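Local coordinates for ESAT-6-like protein MAB_3112 (Mycobacterium abscessus, PDB 4I0X) that is of unknown function but, as a secreted WXG100 (ESAT-6-like) protein, pairs with its partner MAB_3113 in the EsxEF complex, at residues S9-S23 with Q53-A67. The protein carries 4 engineered substitutions. Sequence-based numbering, arbitrary orientation.
Sequences SKFAASLADQMRAGS and QDGATKVWNALTDIA
L63 drops its side chain as a knob into the hole made by A12, L15, A16 and M19, locking together the two arms of the antiparallel helical hairpin that defines the WXG100 fold. The short helical segments run nearly antiparallel with their axes 8.1 Å apart, a spacing that small residues allow: A12 and A16 on one helix, A56 and A67 on the other. Both methyls of L63 touch L15 CD2, CD1 more closely at 3.6 Å; CD1 also meets M19 SD, and CD2 reaches toward A12 CB. M19 lies roughly at right angles to V59, with SD against V59 CG1, and the bend at chi3 (60°) folds CE back onto the same methyl, tightly at 3.3 Å.

W60 swings across A16 with CG anti to its own backbone N (chi1 169°), bringing the edge of the indole to the other helix, where CD1 comes 3.0 Å from A16 O. T64 OG1, tied back to W60 O, sits over one face; R20 runs past the opposite face with NE near the rim. Its guanidinium stands nearly upright on the ring, 85° between planes, and the cation-pi attraction is weak at most. Water 1 joins W60 NE1 to D17 OD1, and water 2 links Q53 NE2 with S23 OG. V59 also packs on A68 of the MAB_3113 chain, placing this seam beside the heterodimer interface. At the far end A67 CB nestles against A12 and A13, and S9 OG donates a hydrogen bond of 2.7 Å to A67 O, approaching somewhat tilted from the carbonyl plane.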
loop_
_atom_site.group_PDB
_atom_site.type_symbol
_atom_site.label_atom_id
_atom_site.label_comp_id
_atom_site.label_asym_id
_atom_site.label_seq_id
_atom_site.Cartn_x
_atom_site.Cartn_y
_atom_site.Cartn_z
ATOM N N SER A 9 -6.862 -9.367 13.934
ATOM C CA SER A 9 -5.817 -8.565 14.532
ATOM C C SER A 9 -4.445 -9.037 14.076
ATOM O O SER A 9 -3.555 -8.227 13.814
ATOM C CB SER A 9 -5.901 -8.582 16.048
ATOM O OG SER A 9 -4.847 -7.803 16.591
ATOM N N LYS A 10 -4.270 -10.345 14.003
ATOM C CA LYS A 10 -2.997 -10.936 13.589
ATOM C C LYS A 10 -2.786 -10.695 12.120
ATOM O O LYS A 10 -1.664 -10.409 11.670
ATOM C CB LYS A 10 -2.945 -12.433 13.892
ATOM C CG LYS A 10 -2.966 -12.740 15.371
ATOM C CD LYS A 10 -2.868 -14.235 15.647
ATOM C CE LYS A 10 -1.434 -14.693 15.484
ATOM N NZ LYS A 10 -1.241 -16.104 15.884
ATOM N N PHE A 11 -3.871 -10.757 11.365
ATOM C CA PHE A 11 -3.772 -10.541 9.919
ATOM C C PHE A 11 -3.352 -9.105 9.625
ATOM O O PHE A 11 -2.398 -8.861 8.883
ATOM C CB PHE A 11 -5.103 -10.847 9.268
ATOM C CG PHE A 11 -5.068 -10.825 7.764
ATOM C CD1 PHE A 11 -5.004 -9.628 7.084
ATOM C CD2 PHE A 11 -5.122 -11.997 7.036
ATOM C CE1 PHE A 11 -4.988 -9.599 5.687
ATOM C CE2 PHE A 11 -5.097 -11.969 5.638
ATOM C CZ PHE A 11 -5.034 -10.764 4.980
ATOM N N ALA A 12 -4.050 -8.147 10.216
ATOM C CA ALA A 12 -3.714 -6.738 10.018
ATOM C C ALA A 12 -2.258 -6.427 10.459
ATOM O O ALA A 12 -1.538 -5.701 9.790
ATOM C CB ALA A 12 -4.698 -5.878 10.789
ATOM N N ALA A 13 -1.844 -6.971 11.601
ATOM C CA ALA A 13 -0.512 -6.738 12.118
ATOM C C ALA A 13 0.547 -7.306 11.180
ATOM O O ALA A 13 1.541 -6.644 10.885
ATOM C CB ALA A 13 -0.358 -7.344 13.475
ATOM N N SER A 14 0.317 -8.518 10.699
ATOM C CA SER A 14 1.253 -9.162 9.765
ATOM C C SER A 14 1.363 -8.382 8.452
ATOM O O SER A 14 2.463 -8.196 7.926
ATOM C CB SER A 14 0.825 -10.610 9.483
ATOM O OG SER A 14 1.790 -11.268 8.682
ATOM N N LEU A 15 0.227 -7.944 7.914
ATOM C CA LEU A 15 0.237 -7.195 6.681
ATOM C C LEU A 15 0.983 -5.879 6.878
ATOM O O LEU A 15 1.722 -5.469 6.009
ATOM C CB LEU A 15 -1.185 -6.948 6.198
ATOM C CG LEU A 15 -1.322 -6.099 4.930
ATOM C CD1 LEU A 15 -0.604 -6.740 3.727
ATOM C CD2 LEU A 15 -2.817 -5.895 4.623
ATOM N N ALA A 16 0.771 -5.213 8.019
ATOM C CA ALA A 16 1.518 -3.987 8.364
ATOM C C ALA A 16 3.033 -4.221 8.322
ATOM O O ALA A 16 3.764 -3.453 7.696
ATOM C CB ALA A 16 1.085 -3.438 9.766
ATOM N N ASP A 17 3.508 -5.295 8.966
ATOM C CA ASP A 17 4.927 -5.607 8.973
ATOM C C ASP A 17 5.470 -5.815 7.551
ATOM O O ASP A 17 6.530 -5.307 7.205
ATOM C CB ASP A 17 5.239 -6.859 9.790
ATOM C CG ASP A 17 5.216 -6.613 11.311
ATOM O OD1 ASP A 17 5.034 -5.441 11.742
ATOM O OD2 ASP A 17 5.378 -7.618 12.058
ATOM N N GLN A 18 4.739 -6.553 6.728
ATOM C CA GLN A 18 5.151 -6.780 5.334
ATOM C C GLN A 18 5.122 -5.516 4.467
ATOM O O GLN A 18 5.989 -5.306 3.638
ATOM C CB GLN A 18 4.259 -7.847 4.712
ATOM C CG GLN A 18 4.387 -9.198 5.392
ATOM C CD GLN A 18 3.357 -10.203 4.905
ATOM O OE1 GLN A 18 3.507 -10.800 3.849
ATOM N NE2 GLN A 18 2.314 -10.391 5.688
ATOM N N MET A 19 4.136 -4.650 4.672
ATOM C CA MET A 19 4.061 -3.396 3.914
ATOM C C MET A 19 5.167 -2.436 4.254
ATOM O O MET A 19 5.721 -1.753 3.366
ATOM C CB MET A 19 2.707 -2.739 4.126
ATOM C CG MET A 19 1.603 -3.409 3.375
ATOM S SD MET A 19 0.076 -2.446 3.414
ATOM C CE MET A 19 0.684 -0.935 2.633
ATOM N N ARG A 20 5.550 -2.416 5.531
ATOM C CA ARG A 20 6.612 -1.555 5.960
ATOM C C ARG A 20 7.912 -1.986 5.314
ATOM O O ARG A 20 8.647 -1.130 4.757
ATOM C CB ARG A 20 6.782 -1.552 7.488
ATOM C CG ARG A 20 7.799 -0.513 7.952
ATOM C CD ARG A 20 8.051 -0.590 9.442
ATOM N NE ARG A 20 7.971 0.724 10.090
ATOM C CZ ARG A 20 8.903 1.681 10.030
ATOM N NH1 ARG A 20 10.021 1.513 9.328
ATOM N NH2 ARG A 20 8.702 2.828 10.675
ATOM N N ALA A 21 8.202 -3.286 5.403
ATOM C CA ALA A 21 9.383 -3.858 4.771
ATOM C C ALA A 21 9.416 -3.610 3.272
ATOM O O ALA A 21 10.460 -3.233 2.712
ATOM C CB ALA A 21 9.456 -5.305 5.031
ATOM N N GLY A 22 8.286 -3.871 2.621
ATOM C CA GLY A 22 8.177 -3.724 1.186
ATOM C C GLY A 22 8.375 -2.303 0.744
ATOM O O GLY A 22 9.057 -2.032 -0.243
ATOM N N SER A 23 7.720 -1.396 1.451
ATOM C CA SER A 23 7.854 0.016 1.199
ATOM C C SER A 23 9.300 0.529 1.350
ATOM O O SER A 23 9.769 1.317 0.539
ATOM C CB SER A 23 6.943 0.783 2.151
ATOM O OG SER A 23 6.980 2.160 1.833
ATOM N N GLN A 53 4.586 6.017 -1.719
ATOM C CA GLN A 53 5.135 5.766 -0.416
ATOM C C GLN A 53 4.263 6.443 0.648
ATOM O O GLN A 53 4.065 5.910 1.734
ATOM C CB GLN A 53 6.545 6.321 -0.371
ATOM C CG GLN A 53 7.285 6.072 0.899
ATOM C CD GLN A 53 8.657 6.716 0.870
ATOM O OE1 GLN A 53 8.800 7.891 0.520
ATOM N NE2 GLN A 53 9.679 5.943 1.211
ATOM N N ASP A 54 3.746 7.621 0.334
ATOM C CA ASP A 54 2.851 8.304 1.249
ATOM C C ASP A 54 1.604 7.446 1.459
ATOM O O ASP A 54 1.151 7.287 2.580
ATOM C CB ASP A 54 2.525 9.723 0.744
ATOM C CG ASP A 54 1.696 10.548 1.743
ATOM O OD1 ASP A 54 2.224 10.884 2.844
ATOM O OD2 ASP A 54 0.536 10.917 1.398
ATOM N N GLY A 55 1.075 6.855 0.391
ATOM C CA GLY A 55 -0.109 6.038 0.519
ATOM C C GLY A 55 0.171 4.798 1.355
ATOM O O GLY A 55 -0.597 4.408 2.232
ATOM N N ALA A 56 1.310 4.205 1.101
ATOM C CA ALA A 56 1.740 2.992 1.782
ATOM C C ALA A 56 1.879 3.227 3.277
ATOM O O ALA A 56 1.377 2.457 4.081
ATOM C CB ALA A 56 3.053 2.476 1.163
ATOM N N THR A 57 2.497 4.337 3.652
ATOM C CA THR A 57 2.579 4.748 5.057
ATOM C C THR A 57 1.213 4.916 5.757
ATOM O O THR A 57 1.013 4.455 6.887
ATOM C CB THR A 57 3.366 6.057 5.157
ATOM O OG1 THR A 57 4.641 5.851 4.536
ATOM C CG2 THR A 57 3.552 6.504 6.610
ATOM N N LYS A 58 0.291 5.604 5.099
ATOM C CA LYS A 58 -1.046 5.777 5.639
ATOM C C LYS A 58 -1.736 4.401 5.793
ATOM O O LYS A 58 -2.452 4.163 6.767
ATOM C CB LYS A 58 -1.875 6.691 4.740
ATOM C CG LYS A 58 -1.348 8.118 4.651
ATOM C CD LYS A 58 -2.263 9.045 3.828
ATOM C CE LYS A 58 -1.475 10.266 3.347
ATOM N NZ LYS A 58 -2.240 11.195 2.470
ATOM N N VAL A 59 -1.540 3.510 4.828
ATOM C CA VAL A 59 -2.123 2.163 4.958
ATOM C C VAL A 59 -1.548 1.431 6.189
ATOM O O VAL A 59 -2.273 0.854 6.985
ATOM C CB VAL A 59 -1.899 1.306 3.680
ATOM C CG1 VAL A 59 -2.258 -0.168 3.938
ATOM C CG2 VAL A 59 -2.691 1.850 2.513
ATOM N N TRP A 60 -0.232 1.497 6.335
ATOM C CA TRP A 60 0.502 0.805 7.393
ATOM C C TRP A 60 0.033 1.311 8.733
ATOM O O TRP A 60 -0.177 0.537 9.652
ATOM C CB TRP A 60 2.027 1.074 7.267
ATOM C CG TRP A 60 2.837 0.612 8.465
ATOM C CD1 TRP A 60 3.424 -0.613 8.622
ATOM C CD2 TRP A 60 3.105 1.332 9.667
ATOM N NE1 TRP A 60 4.052 -0.702 9.841
ATOM C CE2 TRP A 60 3.867 0.479 10.508
ATOM C CE3 TRP A 60 2.770 2.604 10.131
ATOM C CZ2 TRP A 60 4.303 0.867 11.769
ATOM C CZ3 TRP A 60 3.211 2.986 11.398
ATOM C CH2 TRP A 60 3.965 2.120 12.194
ATOM N N ASN A 61 -0.143 2.616 8.834
ATOM C CA ASN A 61 -0.639 3.238 10.054
ATOM C C ASN A 61 -2.052 2.827 10.408
ATOM O O ASN A 61 -2.377 2.635 11.583
ATOM C CB ASN A 61 -0.548 4.755 9.974
ATOM C CG ASN A 61 0.822 5.271 10.417
ATOM O OD1 ASN A 61 1.156 5.248 11.599
ATOM N ND2 ASN A 61 1.613 5.721 9.472
ATOM N N ALA A 62 -2.895 2.703 9.397
ATOM C CA ALA A 62 -4.285 2.318 9.634
ATOM C C ALA A 62 -4.359 0.857 10.057
ATOM O O ALA A 62 -5.119 0.520 10.963
ATOM C CB ALA A 62 -5.138 2.563 8.401
ATOM N N LEU A 63 -3.555 0.013 9.429
ATOM C CA LEU A 63 -3.475 -1.408 9.784
ATOM C C LEU A 63 -2.993 -1.644 11.207
ATOM O O LEU A 63 -3.550 -2.427 11.919
ATOM C CB LEU A 63 -2.556 -2.195 8.821
ATOM C CG LEU A 63 -3.146 -2.397 7.439
ATOM C CD1 LEU A 63 -2.108 -2.873 6.478
ATOM C CD2 LEU A 63 -4.341 -3.364 7.465
ATOM N N THR A 64 -1.954 -0.952 11.598
ATOM C CA THR A 64 -1.420 -1.025 12.929
ATOM C C THR A 64 -2.418 -0.571 13.971
ATOM O O THR A 64 -2.532 -1.178 15.020
ATOM C CB THR A 64 -0.159 -0.135 13.006
ATOM O OG1 THR A 64 0.859 -0.711 12.163
ATOM C CG2 THR A 64 0.335 -0.038 14.380
ATOM N N ASP A 65 -3.109 0.524 13.692
ATOM C CA ASP A 65 -4.151 1.013 14.589
ATOM C C ASP A 65 -5.241 -0.019 14.781
ATOM O O ASP A 65 -5.567 -0.345 15.890
ATOM C CB ASP A 65 -4.776 2.311 14.070
ATOM C CG ASP A 65 -3.793 3.459 14.039
ATOM O OD1 ASP A 65 -2.737 3.369 14.709
ATOM O OD2 ASP A 65 -4.081 4.457 13.339
ATOM N N ILE A 66 -5.828 -0.533 13.711
ATOM C CA ILE A 66 -6.937 -1.455 13.917
ATOM C C ILE A 66 -6.410 -2.743 14.545
ATOM O O ILE A 66 -7.093 -3.363 15.331
ATOM C CB ILE A 66 -7.715 -1.751 12.589
ATOM C CG1 ILE A 66 -9.083 -2.387 12.842
ATOM C CG2 ILE A 66 -6.926 -2.672 11.700
ATOM C CD1 ILE A 66 -9.895 -1.724 13.876
ATOM N N ALA A 67 -5.209 -3.161 14.176
ATOM C CA ALA A 67 -4.640 -4.385 14.769
ATOM C C ALA A 67 -4.560 -4.235 16.276
ATOM O O ALA A 67 -4.944 -5.123 17.008
ATOM C CB ALA A 67 -3.265 -4.694 14.178
HETATM O O HOH W 1 4.898 -2.879 11.290
HETATM O O HOH W 2 8.951 3.519 2.716
#